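Local structure of 432aa long hypothetical deoxyribodipyrimidine photolyase (Sulfolobus tokodaii, 2E0I) at residues V32-R38 / V74-E80; F362-W368 / W414-V418; W368-E372 / I396-Y400. The protein probably repairs cyclobutane pyrimidine dimers in DNA with light energy, and holds two FAD molecules, the second implicated as a novel light-harvesting cofactor. All blocks are in the same frame, centred on the assembly; numbering follows the deposited sequence.

Interaction 1: residues V32-R38 / V74-E80; sequences VFIADPR and VFFGEAE. With FAD (flavin-adenine dinucleotide), chain F.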
loop_
_atom_site.group_PDB
_atom_site.type_symbol
_atom_site.label_atom_id
_atom_site.label_comp_id
_atom_site.label_asym_id
_atom_site.label_seq_id
_atom_site.Cartn_x
_atom_site.Cartn_y
_atom_site.Cartn_z
ATOM N N VAL A 32 0.183 10.848 -20.318
ATOM C CA VAL A 32 1.136 11.599 -19.522
ATOM C C VAL A 32 1.368 11.073 -18.118
ATOM O O VAL A 32 0.472 10.510 -17.502
ATOM C CB VAL A 32 0.654 13.075 -19.393
ATOM C CG1 VAL A 32 1.355 13.781 -18.247
ATOM C CG2 VAL A 32 0.896 13.816 -20.692
ATOM N N PHE A 33 2.594 11.236 -17.631
ATOM C CA PHE A 33 2.930 10.893 -16.252
ATOM C C PHE A 33 3.785 12.047 -15.736
ATOM O O PHE A 33 4.760 12.441 -16.379
ATOM C CB PHE A 33 3.715 9.600 -16.101
ATOM C CG PHE A 33 4.116 9.332 -14.681
ATOM C CD1 PHE A 33 5.374 9.722 -14.208
ATOM C CD2 PHE A 33 3.210 8.760 -13.785
ATOM C CE1 PHE A 33 5.735 9.548 -12.852
ATOM C CE2 PHE A 33 3.553 8.580 -12.426
ATOM C CZ PHE A 33 4.819 8.977 -11.960
ATOM N N ILE A 34 3.408 12.595 -14.587
ATOM C CA ILE A 34 4.125 13.712 -14.016
ATOM C C ILE A 34 4.913 13.308 -12.786
ATOM O O ILE A 34 4.336 12.860 -11.790
ATOM C CB ILE A 34 3.145 14.832 -13.621
ATOM C CG1 ILE A 34 2.396 15.325 -14.862
ATOM C CG2 ILE A 34 3.896 15.967 -12.935
ATOM C CD1 ILE A 34 1.311 16.316 -14.560
ATOM N N ALA A 35 6.233 13.463 -12.864
ATOM C CA ALA A 35 7.120 13.147 -11.743
ATOM C C ALA A 35 7.043 14.357 -10.808
ATOM O O ALA A 35 7.553 15.431 -11.132
ATOM C CB ALA A 35 8.540 12.943 -12.237
ATOM N N ASP A 36 6.390 14.173 -9.661
ATOM C CA ASP A 36 6.185 15.245 -8.696
ATOM C C ASP A 36 7.222 15.253 -7.576
ATOM O O ASP A 36 7.331 14.299 -6.798
ATOM C CB ASP A 36 4.766 15.136 -8.120
ATOM C CG ASP A 36 4.360 16.355 -7.297
ATOM O OD1 ASP A 36 3.161 16.738 -7.348
ATOM O OD2 ASP A 36 5.226 16.930 -6.591
ATOM N N PRO A 37 8.000 16.343 -7.481
ATOM C CA PRO A 37 9.035 16.482 -6.456
ATOM C C PRO A 37 8.526 16.350 -5.013
ATOM O O PRO A 37 9.301 16.043 -4.117
ATOM C CB PRO A 37 9.634 17.865 -6.762
ATOM C CG PRO A 37 8.488 18.600 -7.336
ATOM C CD PRO A 37 7.903 17.582 -8.274
ATOM N N ARG A 38 7.234 16.592 -4.798
ATOM C CA ARG A 38 6.645 16.489 -3.456
ATOM C C ARG A 38 6.528 15.035 -3.053
ATOM O O ARG A 38 6.398 14.726 -1.872
ATOM C CB ARG A 38 5.251 17.130 -3.412
ATOM C CG ARG A 38 5.278 18.621 -3.664
ATOM C CD ARG A 38 3.900 19.207 -3.815
ATOM N NE ARG A 38 3.242 18.706 -5.009
ATOM C CZ ARG A 38 2.047 19.104 -5.417
ATOM N NH1 ARG A 38 1.382 20.016 -4.729
ATOM N NH2 ARG A 38 1.509 18.576 -6.506
ATOM N N VAL A 74 6.559 12.156 -20.363
ATOM C CA VAL A 74 6.911 12.508 -18.991
ATOM C C VAL A 74 7.261 13.974 -18.758
ATOM O O VAL A 74 7.939 14.605 -19.565
ATOM C CB VAL A 74 8.082 11.639 -18.492
ATOM C CG1 VAL A 74 8.407 11.977 -17.049
ATOM C CG2 VAL A 74 7.725 10.165 -18.636
ATOM N N PHE A 75 6.789 14.499 -17.631
ATOM C CA PHE A 75 7.028 15.880 -17.228
ATOM C C PHE A 75 7.502 15.882 -15.789
ATOM O O PHE A 75 7.330 14.893 -15.082
ATOM C CB PHE A 75 5.738 16.682 -17.338
ATOM C CG PHE A 75 5.251 16.847 -18.745
ATOM C CD1 PHE A 75 5.713 17.900 -19.530
ATOM C CD2 PHE A 75 4.356 15.930 -19.304
ATOM C CE1 PHE A 75 5.297 18.043 -20.855
ATOM C CE2 PHE A 75 3.927 16.058 -20.629
ATOM C CZ PHE A 75 4.400 17.121 -21.410
ATOM N N PHE A 76 8.089 16.985 -15.348
ATOM C CA PHE A 76 8.577 17.058 -13.978
ATOM C C PHE A 76 8.087 18.318 -13.292
ATOM O O PHE A 76 8.027 19.383 -13.912
ATOM C CB PHE A 76 10.110 17.014 -13.959
ATOM C CG PHE A 76 10.698 17.055 -12.583
ATOM C CD1 PHE A 76 10.698 15.919 -11.776
ATOM C CD2 PHE A 76 11.209 18.249 -12.069
ATOM C CE1 PHE A 76 11.198 15.967 -10.472
ATOM C CE2 PHE A 76 11.708 18.311 -10.772
ATOM C CZ PHE A 76 11.702 17.165 -9.969
ATOM N N GLY A 77 7.739 18.186 -12.012
ATOM C CA GLY A 77 7.259 19.316 -11.232
ATOM C C GLY A 77 5.977 19.007 -10.480
ATOM O O GLY A 77 5.488 17.881 -10.504
ATOM N N GLU A 78 5.428 20.001 -9.792
ATOM C CA GLU A 78 4.180 19.801 -9.073
ATOM C C GLU A 78 3.051 19.755 -10.096
ATOM O O GLU A 78 2.930 20.640 -10.937
ATOM C CB GLU A 78 3.959 20.940 -8.071
ATOM C CG GLU A 78 5.056 21.038 -7.004
ATOM C CD GLU A 78 4.780 22.107 -5.957
ATOM O OE1 GLU A 78 5.711 22.428 -5.185
ATOM O OE2 GLU A 78 3.637 22.624 -5.902
ATOM N N ALA A 79 2.231 18.713 -10.026
ATOM C CA ALA A 79 1.122 18.527 -10.954
ATOM C C ALA A 79 0.424 19.810 -11.410
ATOM O O ALA A 79 0.379 20.095 -12.608
ATOM C CB ALA A 79 0.109 17.585 -10.346
ATOM N N GLU A 80 -0.129 20.571 -10.467
ATOM C CA GLU A 80 -0.825 21.808 -10.817
ATOM C C GLU A 80 0.043 22.773 -11.634
ATOM O O GLU A 80 -0.421 23.334 -12.632
ATOM C CB GLU A 80 -1.363 22.515 -9.553
ATOM C CG GLU A 80 -0.385 22.619 -8.386
ATOM C CD GLU A 80 -0.430 21.395 -7.495
ATOM O OE1 GLU A 80 -0.344 20.267 -8.032
ATOM O OE2 GLU A 80 -0.553 21.561 -6.256
HETATM P PA FAD F . 2.027 9.708 -1.773
HETATM O O1A FAD F . 1.824 8.699 -0.708
HETATM O O2A FAD F . 3.245 9.827 -2.603
HETATM O O5B FAD F . 2.313 10.951 -0.790
HETATM C C5B FAD F . 2.303 12.292 -1.293
HETATM C C4B FAD F . 2.468 13.321 -0.171
HETATM O O4B FAD F . 1.756 12.840 0.986
HETATM C C3B FAD F . 3.929 13.451 0.263
HETATM O O3B FAD F . 4.130 14.723 0.888
HETATM C C2B FAD F . 4.028 12.329 1.295
HETATM O O2B FAD F . 5.109 12.602 2.190
HETATM C C1B FAD F . 2.705 12.550 2.029
HETATM N N9A FAD F . 2.304 11.358 2.816
HETATM C C8A FAD F . 2.216 10.111 2.357
HETATM N N7A FAD F . 1.783 9.300 3.318
HETATM C C5A FAD F . 1.589 10.036 4.406
HETATM C C6A FAD F . 1.128 9.767 5.689
HETATM N N6A FAD F . 0.818 8.525 6.046
HETATM N N1A FAD F . 1.025 10.772 6.572
HETATM C C2A FAD F . 1.362 12.007 6.240
HETATM N N3A FAD F . 1.807 12.297 5.029
HETATM C C4A FAD F . 1.927 11.346 4.092
HETATM N N1 FAD F . 2.283 9.554 -8.684
HETATM C C2 FAD F . 2.548 10.557 -9.625
HETATM O O2 FAD F . 1.657 10.948 -10.376
HETATM N N3 FAD F . 3.818 11.144 -9.669
HETATM C C4 FAD F . 4.814 10.737 -8.770
HETATM O O4 FAD F . 5.931 11.252 -8.818
HETATM C C4X FAD F . 4.540 9.754 -7.825
HETATM N N5 FAD F . 5.510 9.392 -6.879
HETATM C C5X FAD F . 5.228 8.418 -5.913
HETATM C C6 FAD F . 6.166 8.132 -4.925
HETATM C C7 FAD F . 5.862 7.235 -3.904
HETATM C C7M FAD F . 6.909 6.942 -2.827
HETATM C C8 FAD F . 4.613 6.621 -3.878
HETATM C C8M FAD F . 4.246 5.632 -2.770
HETATM C C9 FAD F . 3.679 6.902 -4.872
HETATM C C9A FAD F . 3.980 7.799 -5.893
HETATM N N10 FAD F . 3.025 8.132 -6.868
HETATM C C10 FAD F . 3.281 9.160 -7.785
HETATM C "C1'" FAD F . 1.703 7.464 -6.889
HETATM C "C2'" FAD F . 0.709 8.077 -5.903
HETATM O "O2'" FAD F . 0.191 7.052 -5.048
HETATM C "C3'" FAD F . -0.431 8.774 -6.652
HETATM O "O3'" FAD F . 0.095 9.870 -7.407
HETATM C "C4'" FAD F . -1.490 9.290 -5.674
HETATM O "O4'" FAD F . -2.631 9.735 -6.414
HETATM C "C5'" FAD F . -0.941 10.445 -4.833
HETATM O "O5'" FAD F . -1.506 10.452 -3.519
HETATM P P FAD F . -0.752 9.689 -2.318
HETATM O O1P FAD F . -1.436 10.077 -1.063
HETATM O O2P FAD F . -0.627 8.250 -2.639
HETATM O O3P FAD F . 0.692 10.401 -2.350
#
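Arg-38 and Glu-80 form a two-pronged salt bridge just beyond the ends of two adjacent parallel strands, 32-35 and 74-76. Bonds from Phe-75 N to Phe-33 O, Ala-35 N to Phe-75 O and Gly-77 N to Ala-35 O pair the strands. From CB, the arginine runs with CG anti to the carbonyl carbon (chi1 -65°); CG and CD lie against the side chain of Glu-78, Arg-38 CD being 3.7 Å from Glu-78 CD. The bend at chi3 (-66°) then brings the guanidinium back to its own helix start. NE and NH2 grip Asp-36 side-on and nearly in plane, NE meeting OD2 and Arg-38 NH2 lying 2.6 Å from Asp-36 OD1. NH1 and NH2 reach end-on to Glu-80, with Arg-38 NH1 2.9 Å from Glu-80 OE2, although these oxygens are approached from above the carboxylate plane; Lys-109 is a second partner of Glu-80. One guanidinium face is packed by CB and CG of Glu-78, whose carboxylate, stacked nearly parallel to it, makes only a long, charge-only contact with NH1 and bridges to Lys-81. Asp-36 OD2 takes the backbone N of Arg-38 as well (2.7 Å), the N-cap bond of helix 37-40. With an alanine at Arg-38, Asp-36 would probably lose its side-chain cation and turn more freely, and Glu-80 would probably keep Lys-109 alone. Ile-34 O accepts from N3 of one FAD (2.8 Å), probably the light-harvesting one, and Asp-36 N donates to its O4 (3.1 Å). Strands 28-35 and 73-76, joined through helix 48-66, form a beta-alpha-beta crossover at the edge of the Rossmann-like photolyase domain; helix 48-66 packs on Phe-33, and Val-82 of helix 79-86 on Ile-34 and Phe-75.

Interaction 2: residues F362-W368 / W414-V418; sequences FRVFNPW and WLERV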
loop_
_atom_site.group_PDB
_atom_site.type_symbol
_atom_site.label_atom_id
_atom_site.label_comp_id
_atom_site.label_asym_id
_atom_site.label_seq_id
_atom_site.Cartn_x
_atom_site.Cartn_y
_atom_site.Cartn_z
ATOM N N PHE A 362 -9.721 -4.300 22.661
ATOM C CA PHE A 362 -8.283 -4.196 22.880
ATOM C C PHE A 362 -7.677 -5.571 22.629
ATOM O O PHE A 362 -7.539 -6.389 23.536
ATOM C CB PHE A 362 -7.979 -3.730 24.302
ATOM C CG PHE A 362 -6.519 -3.460 24.549
ATOM C CD1 PHE A 362 -5.638 -4.502 24.813
ATOM C CD2 PHE A 362 -6.022 -2.161 24.501
ATOM C CE1 PHE A 362 -4.287 -4.256 25.028
ATOM C CE2 PHE A 362 -4.673 -1.901 24.714
ATOM C CZ PHE A 362 -3.804 -2.950 24.977
ATOM N N ARG A 363 -7.322 -5.814 21.374
ATOM C CA ARG A 363 -6.758 -7.085 20.957
ATOM C C ARG A 363 -5.293 -7.256 21.334
ATOM O O ARG A 363 -4.499 -6.323 21.220
ATOM C CB ARG A 363 -6.932 -7.228 19.449
ATOM C CG ARG A 363 -6.579 -8.586 18.906
ATOM C CD ARG A 363 -7.325 -8.812 17.612
ATOM N NE ARG A 363 -8.718 -8.389 17.755
ATOM C CZ ARG A 363 -9.720 -8.808 16.989
ATOM N NH1 ARG A 363 -9.498 -9.676 16.007
ATOM N NH2 ARG A 363 -10.950 -8.363 17.214
ATOM N N VAL A 364 -4.942 -8.457 21.783
ATOM C CA VAL A 364 -3.572 -8.764 22.171
ATOM C C VAL A 364 -3.136 -10.137 21.660
ATOM O O VAL A 364 -3.937 -11.062 21.596
ATOM C CB VAL A 364 -3.404 -8.726 23.703
ATOM C CG1 VAL A 364 -4.357 -9.683 24.348
ATOM C CG2 VAL A 364 -1.985 -9.088 24.073
ATOM N N PHE A 365 -1.865 -10.258 21.290
ATOM C CA PHE A 365 -1.316 -11.512 20.783
ATOM C C PHE A 365 -0.142 -11.959 21.639
ATOM O O PHE A 365 0.589 -11.138 22.189
ATOM C CB PHE A 365 -0.817 -11.350 19.346
ATOM C CG PHE A 365 -1.889 -11.002 18.365
ATOM C CD1 PHE A 365 -2.900 -11.911 18.071
ATOM C CD2 PHE A 365 -1.889 -9.762 17.727
ATOM C CE1 PHE A 365 -3.900 -11.592 17.154
ATOM C CE2 PHE A 365 -2.883 -9.429 16.809
ATOM C CZ PHE A 365 -3.891 -10.347 16.521
ATOM N N ASN A 366 0.041 -13.267 21.748
ATOM C CA ASN A 366 1.155 -13.800 22.507
ATOM C C ASN A 366 2.277 -14.068 21.510
ATOM O O ASN A 366 2.201 -14.995 20.705
ATOM C CB ASN A 366 0.765 -15.101 23.193
ATOM C CG ASN A 366 1.850 -15.614 24.100
ATOM O OD1 ASN A 366 3.031 -15.634 23.732
ATOM N ND2 ASN A 366 1.463 -16.036 25.297
ATOM N N PRO A 367 3.335 -13.255 21.547
ATOM C CA PRO A 367 4.463 -13.421 20.633
ATOM C C PRO A 367 4.930 -14.855 20.485
ATOM O O PRO A 367 5.027 -15.371 19.380
ATOM C CB PRO A 367 5.532 -12.535 21.251
ATOM C CG PRO A 367 4.729 -11.424 21.833
ATOM C CD PRO A 367 3.582 -12.150 22.491
ATOM N N TRP A 368 5.211 -15.505 21.604
ATOM C CA TRP A 368 5.702 -16.871 21.570
ATOM C C TRP A 368 4.679 -17.876 21.072
ATOM O O TRP A 368 5.015 -18.776 20.309
ATOM C CB TRP A 368 6.217 -17.256 22.952
ATOM C CG TRP A 368 7.164 -16.238 23.470
ATOM C CD1 TRP A 368 6.877 -15.231 24.335
ATOM C CD2 TRP A 368 8.529 -16.043 23.057
ATOM N NE1 TRP A 368 7.971 -14.410 24.486
ATOM C CE2 TRP A 368 8.999 -14.883 23.714
ATOM C CE3 TRP A 368 9.397 -16.732 22.194
ATOM C CZ2 TRP A 368 10.299 -14.391 23.535
ATOM C CZ3 TRP A 368 10.695 -16.244 22.015
ATOM C CH2 TRP A 368 11.129 -15.082 22.684
ATOM N N TRP A 414 6.883 -9.039 27.224
ATOM C CA TRP A 414 5.646 -8.588 26.610
ATOM C C TRP A 414 4.436 -8.580 27.546
ATOM O O TRP A 414 3.662 -7.629 27.551
ATOM C CB TRP A 414 5.330 -9.434 25.376
ATOM C CG TRP A 414 4.808 -10.785 25.712
ATOM C CD1 TRP A 414 5.531 -11.869 26.115
ATOM C CD2 TRP A 414 3.433 -11.182 25.742
ATOM N NE1 TRP A 414 4.691 -12.917 26.397
ATOM C CE2 TRP A 414 3.397 -12.523 26.177
ATOM C CE3 TRP A 414 2.228 -10.532 25.446
ATOM C CZ2 TRP A 414 2.201 -13.231 26.323
ATOM C CZ3 TRP A 414 1.042 -11.233 25.590
ATOM C CH2 TRP A 414 1.037 -12.571 26.026
ATOM N N LEU A 415 4.276 -9.625 28.351
ATOM C CA LEU A 415 3.129 -9.712 29.240
ATOM C C LEU A 415 2.971 -8.517 30.179
ATOM O O LEU A 415 1.894 -7.929 30.248
ATOM C CB LEU A 415 3.183 -11.018 30.038
ATOM C CG LEU A 415 1.846 -11.557 30.570
ATOM C CD1 LEU A 415 1.368 -10.706 31.720
ATOM C CD2 LEU A 415 0.807 -11.583 29.457
ATOM N N GLU A 416 4.028 -8.153 30.899
ATOM C CA GLU A 416 3.956 -7.011 31.814
ATOM C C GLU A 416 3.647 -5.732 31.043
ATOM O O GLU A 416 2.804 -4.933 31.452
ATOM C CB GLU A 416 5.278 -6.816 32.547
ATOM C CG GLU A 416 5.724 -7.981 33.406
ATOM C CD GLU A 416 7.117 -7.756 34.003
ATOM O OE1 GLU A 416 8.077 -7.527 33.224
ATOM O OE2 GLU A 416 7.254 -7.804 35.249
ATOM N N ARG A 417 4.349 -5.540 29.932
ATOM C CA ARG A 417 4.164 -4.363 29.091
ATOM C C ARG A 417 2.721 -4.242 28.598
ATOM O O ARG A 417 2.079 -3.221 28.802
ATOM C CB ARG A 417 5.098 -4.420 27.874
ATOM C CG ARG A 417 6.588 -4.562 28.182
ATOM C CD ARG A 417 7.198 -3.295 28.743
ATOM N NE ARG A 417 6.970 -2.144 27.879
ATOM C CZ ARG A 417 7.740 -1.057 27.863
ATOM N NH1 ARG A 417 8.797 -0.981 28.664
ATOM N NH2 ARG A 417 7.449 -0.042 27.056
ATOM N N VAL A 418 2.222 -5.289 27.943
ATOM C CA VAL A 418 0.863 -5.283 27.409
ATOM C C VAL A 418 -0.154 -4.897 28.468
ATOM O O VAL A 418 -1.118 -4.193 28.173
ATOM C CB VAL A 418 0.459 -6.660 26.827
ATOM C CG1 VAL A 418 -0.956 -6.589 26.286
ATOM C CG2 VAL A 418 1.403 -7.063 25.714
#
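Trp-414, at the start of helix 414-427, lays its indole against the chain entering helix 367-374, an apolar packing contact with CH-pi character within the FAD-binding domain of the photolyase fold. One face of the indole is taken by the chain: Pro-367 CD sits over the five-membered ring, 3.6 Å from its centroid, and Asn-366 CA lies over the six-membered ring. Leu-415 CB, from its own helix, lies on the opposite face. Asn-366 is the N-cap of helix 367-374, and its OD1 accepts from the backbone N of Lys-369. The indole of Trp-414 is swung over this chain by a first torsion that sets CG between the backbone N and the carbonyl carbon (chi1 76°). Its five-membered ring meets that of Trp-368 obliquely, the planes 58° apart, with Trp-414 NE1 at the edge of the Trp-368 ring. One turn further along the helix, Val-418 continues the apolar seam, flanked by the ring edge of Phe-362 and, from helix 309-322, by Phe-317 and Val-322. Val-364 joins both ends of this seam: its CG2 touches Val-418 CG1 at 3.5 Å and approaches Trp-414 CZ3, at the indole edge, to 4.0 Å.

Interaction 3: residues W368-E372 / I396-Y400; sequences WKQQE and IHSIY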
loop_
_atom_site.group_PDB
_atom_site.type_symbol
_atom_site.label_atom_id
_atom_site.label_comp_id
_atom_site.label_asym_id
_atom_site.label_seq_id
_atom_site.Cartn_x
_atom_site.Cartn_y
_atom_site.Cartn_z
ATOM N N TRP A 368 5.211 -15.505 21.604
ATOM C CA TRP A 368 5.702 -16.871 21.570
ATOM C C TRP A 368 4.679 -17.876 21.072
ATOM O O TRP A 368 5.015 -18.776 20.309
ATOM C CB TRP A 368 6.217 -17.256 22.952
ATOM C CG TRP A 368 7.164 -16.238 23.470
ATOM C CD1 TRP A 368 6.877 -15.231 24.335
ATOM C CD2 TRP A 368 8.529 -16.043 23.057
ATOM N NE1 TRP A 368 7.971 -14.410 24.486
ATOM C CE2 TRP A 368 8.999 -14.883 23.714
ATOM C CE3 TRP A 368 9.397 -16.732 22.194
ATOM C CZ2 TRP A 368 10.299 -14.391 23.535
ATOM C CZ3 TRP A 368 10.695 -16.244 22.015
ATOM C CH2 TRP A 368 11.129 -15.082 22.684
ATOM N N LYS A 369 3.433 -17.728 21.499
ATOM C CA LYS A 369 2.391 -18.639 21.052
ATOM C C LYS A 369 2.205 -18.484 19.552
ATOM O O LYS A 369 2.166 -19.462 18.804
ATOM C CB LYS A 369 1.075 -18.347 21.782
ATOM C CG LYS A 369 0.861 -19.224 22.999
ATOM C CD LYS A 369 -0.379 -18.839 23.781
ATOM C CE LYS A 369 -0.791 -19.973 24.724
ATOM N NZ LYS A 369 0.363 -20.536 25.505
ATOM N N GLN A 370 2.106 -17.232 19.128
ATOM C CA GLN A 370 1.925 -16.881 17.731
ATOM C C GLN A 370 3.084 -17.437 16.901
ATOM O O GLN A 370 2.881 -18.118 15.894
ATOM C CB GLN A 370 1.875 -15.356 17.608
ATOM C CG GLN A 370 1.019 -14.844 16.474
ATOM C CD GLN A 370 -0.450 -15.007 16.756
ATOM O OE1 GLN A 370 -1.296 -14.727 15.909
ATOM N NE2 GLN A 370 -0.765 -15.460 17.958
ATOM N N GLN A 371 4.301 -17.134 17.341
ATOM C CA GLN A 371 5.513 -17.583 16.672
ATOM C C GLN A 371 5.513 -19.089 16.452
ATOM O O GLN A 371 5.858 -19.573 15.371
ATOM C CB GLN A 371 6.742 -17.203 17.503
ATOM C CG GLN A 371 8.045 -17.765 16.967
ATOM C CD GLN A 371 9.247 -17.367 17.799
ATOM O OE1 GLN A 371 9.563 -16.187 17.927
ATOM N NE2 GLN A 371 9.924 -18.354 18.369
ATOM N N GLU A 372 5.117 -19.822 17.487
ATOM C CA GLU A 372 5.104 -21.276 17.443
ATOM C C GLU A 372 3.996 -21.884 16.598
ATOM O O GLU A 372 4.140 -22.996 16.094
ATOM C CB GLU A 372 5.031 -21.828 18.862
ATOM C CG GLU A 372 5.142 -23.330 18.935
ATOM C CD GLU A 372 5.550 -23.806 20.312
ATOM O OE1 GLU A 372 6.652 -23.418 20.760
ATOM O OE2 GLU A 372 4.778 -24.563 20.942
ATOM N N ILE A 396 14.482 -22.253 19.609
ATOM C CA ILE A 396 14.066 -20.950 19.101
ATOM C C ILE A 396 12.717 -20.522 19.679
ATOM O O ILE A 396 12.535 -19.356 20.026
ATOM C CB ILE A 396 13.985 -20.955 17.558
ATOM C CG1 ILE A 396 15.392 -21.034 16.966
ATOM C CG2 ILE A 396 13.287 -19.699 17.061
ATOM C CD1 ILE A 396 15.414 -21.118 15.470
ATOM N N HIS A 397 11.784 -21.466 19.789
ATOM C CA HIS A 397 10.463 -21.178 20.331
ATOM C C HIS A 397 10.480 -20.945 21.841
ATOM O O HIS A 397 9.438 -20.667 22.448
ATOM C CB HIS A 397 9.492 -22.314 20.019
ATOM C CG HIS A 397 9.192 -22.464 18.564
ATOM N ND1 HIS A 397 8.858 -21.396 17.761
ATOM C CD2 HIS A 397 9.172 -23.556 17.765
ATOM C CE1 HIS A 397 8.647 -21.824 16.529
ATOM N NE2 HIS A 397 8.832 -23.131 16.505
ATOM N N SER A 398 11.656 -21.054 22.449
ATOM C CA SER A 398 11.787 -20.856 23.889
ATOM C C SER A 398 13.072 -20.113 24.152
ATOM O O SER A 398 13.548 -20.063 25.284
ATOM C CB SER A 398 11.846 -22.202 24.604
ATOM O OG SER A 398 10.783 -23.035 24.193
ATOM N N ILE A 399 13.629 -19.540 23.094
ATOM C CA ILE A 399 14.894 -18.827 23.167
ATOM C C ILE A 399 14.965 -17.776 24.280
ATOM O O ILE A 399 16.020 -17.181 24.519
ATOM C CB ILE A 399 15.217 -18.180 21.806
ATOM C CG1 ILE A 399 16.719 -17.967 21.678
ATOM C CG2 ILE A 399 14.476 -16.864 21.663
ATOM C CD1 ILE A 399 17.137 -17.590 20.301
ATOM N N TYR A 400 13.844 -17.555 24.963
ATOM C CA TYR A 400 13.808 -16.595 26.062
ATOM C C TYR A 400 14.364 -17.257 27.324
ATOM O O TYR A 400 14.717 -16.580 28.286
ATOM C CB TYR A 400 12.372 -16.105 26.302
ATOM C CG TYR A 400 11.372 -17.207 26.579
ATOM C CD1 TYR A 400 11.315 -17.827 27.826
ATOM C CD2 TYR A 400 10.495 -17.641 25.586
ATOM C CE1 TYR A 400 10.410 -18.853 28.080
ATOM C CE2 TYR A 400 9.587 -18.669 25.829
ATOM C CZ TYR A 400 9.549 -19.271 27.081
ATOM O OH TYR A 400 8.652 -20.290 27.338
#
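His-397, Trp-368 and Gln-371 carry this contact, in which one side of helix 367-374 receives the loop that follows helix 393-396. The imidazole of His-397 lies beside the C-terminal end of segment 368-372, with Glu-372 CA over its face, 4.0 Å from the ring centroid, in a CH-pi contact. CG of Glu-372 also lies above the ring, its carboxylate plane turned steeply from the imidazole. At the edge of the imidazole, Gln-371 NE2 donates to His-397 ND1 over 3.3 Å in an almost straight bond (174°), while His-397 NE2 is hydrogen-bonded to the carbonyl oxygen of Pro-376.

Gln-371 extends its chain fully, CG standing opposite the backbone N (chi1 173°) and CD continuing the line, which carries the amide across to the loop. A second bond from NE2, more bent, reaches Ile-396 O from above the carbonyl plane. The other end of the amide, OE1, accepts from the backbone N of Ile-293. Both ends of the amide are thus used, which would oppose a flip of the group.

One turn earlier, Trp-368 offers an indole face to Tyr-400 in an edge-to-face pair, the planes 69° apart. Tyr-400 CD2 is the atom that comes down over the ring, 3.6 Å from Trp-368 CD2, and Ile-399 CG2 meets the indole rim at Trp-368 CZ3 (3.8 Å). Pro-292, at the start of helix 292-304, touches Trp-368, Gln-371, Ile-396 and Ile-399, and Ile-381 of helix 379-384 packs on Gln-371 and Ile-396, so the loop and helix 367-374 meet beside these two helices.

How the interactions relate
From the N terminus, interaction 1 comes first: it closes a largely helical connection of 35 residues between two neighbouring strands of the N-terminal parallel sheet, beside one FAD. The two other contacts open only much later, in the FAD-binding domain and on the other side of the chain's centre, and the nearest atoms of interaction 1 are about 32 Å from interaction 2 and 35 Å from interaction 3. Interaction 2 spans the longer loop, from 362-368 to helix 414-427, and the shorter loop of interaction 3 lies wholly within it. Trp-368 belongs to both, making helix 367-374 the common element that joins the C-terminal helix to the 396-400 loop.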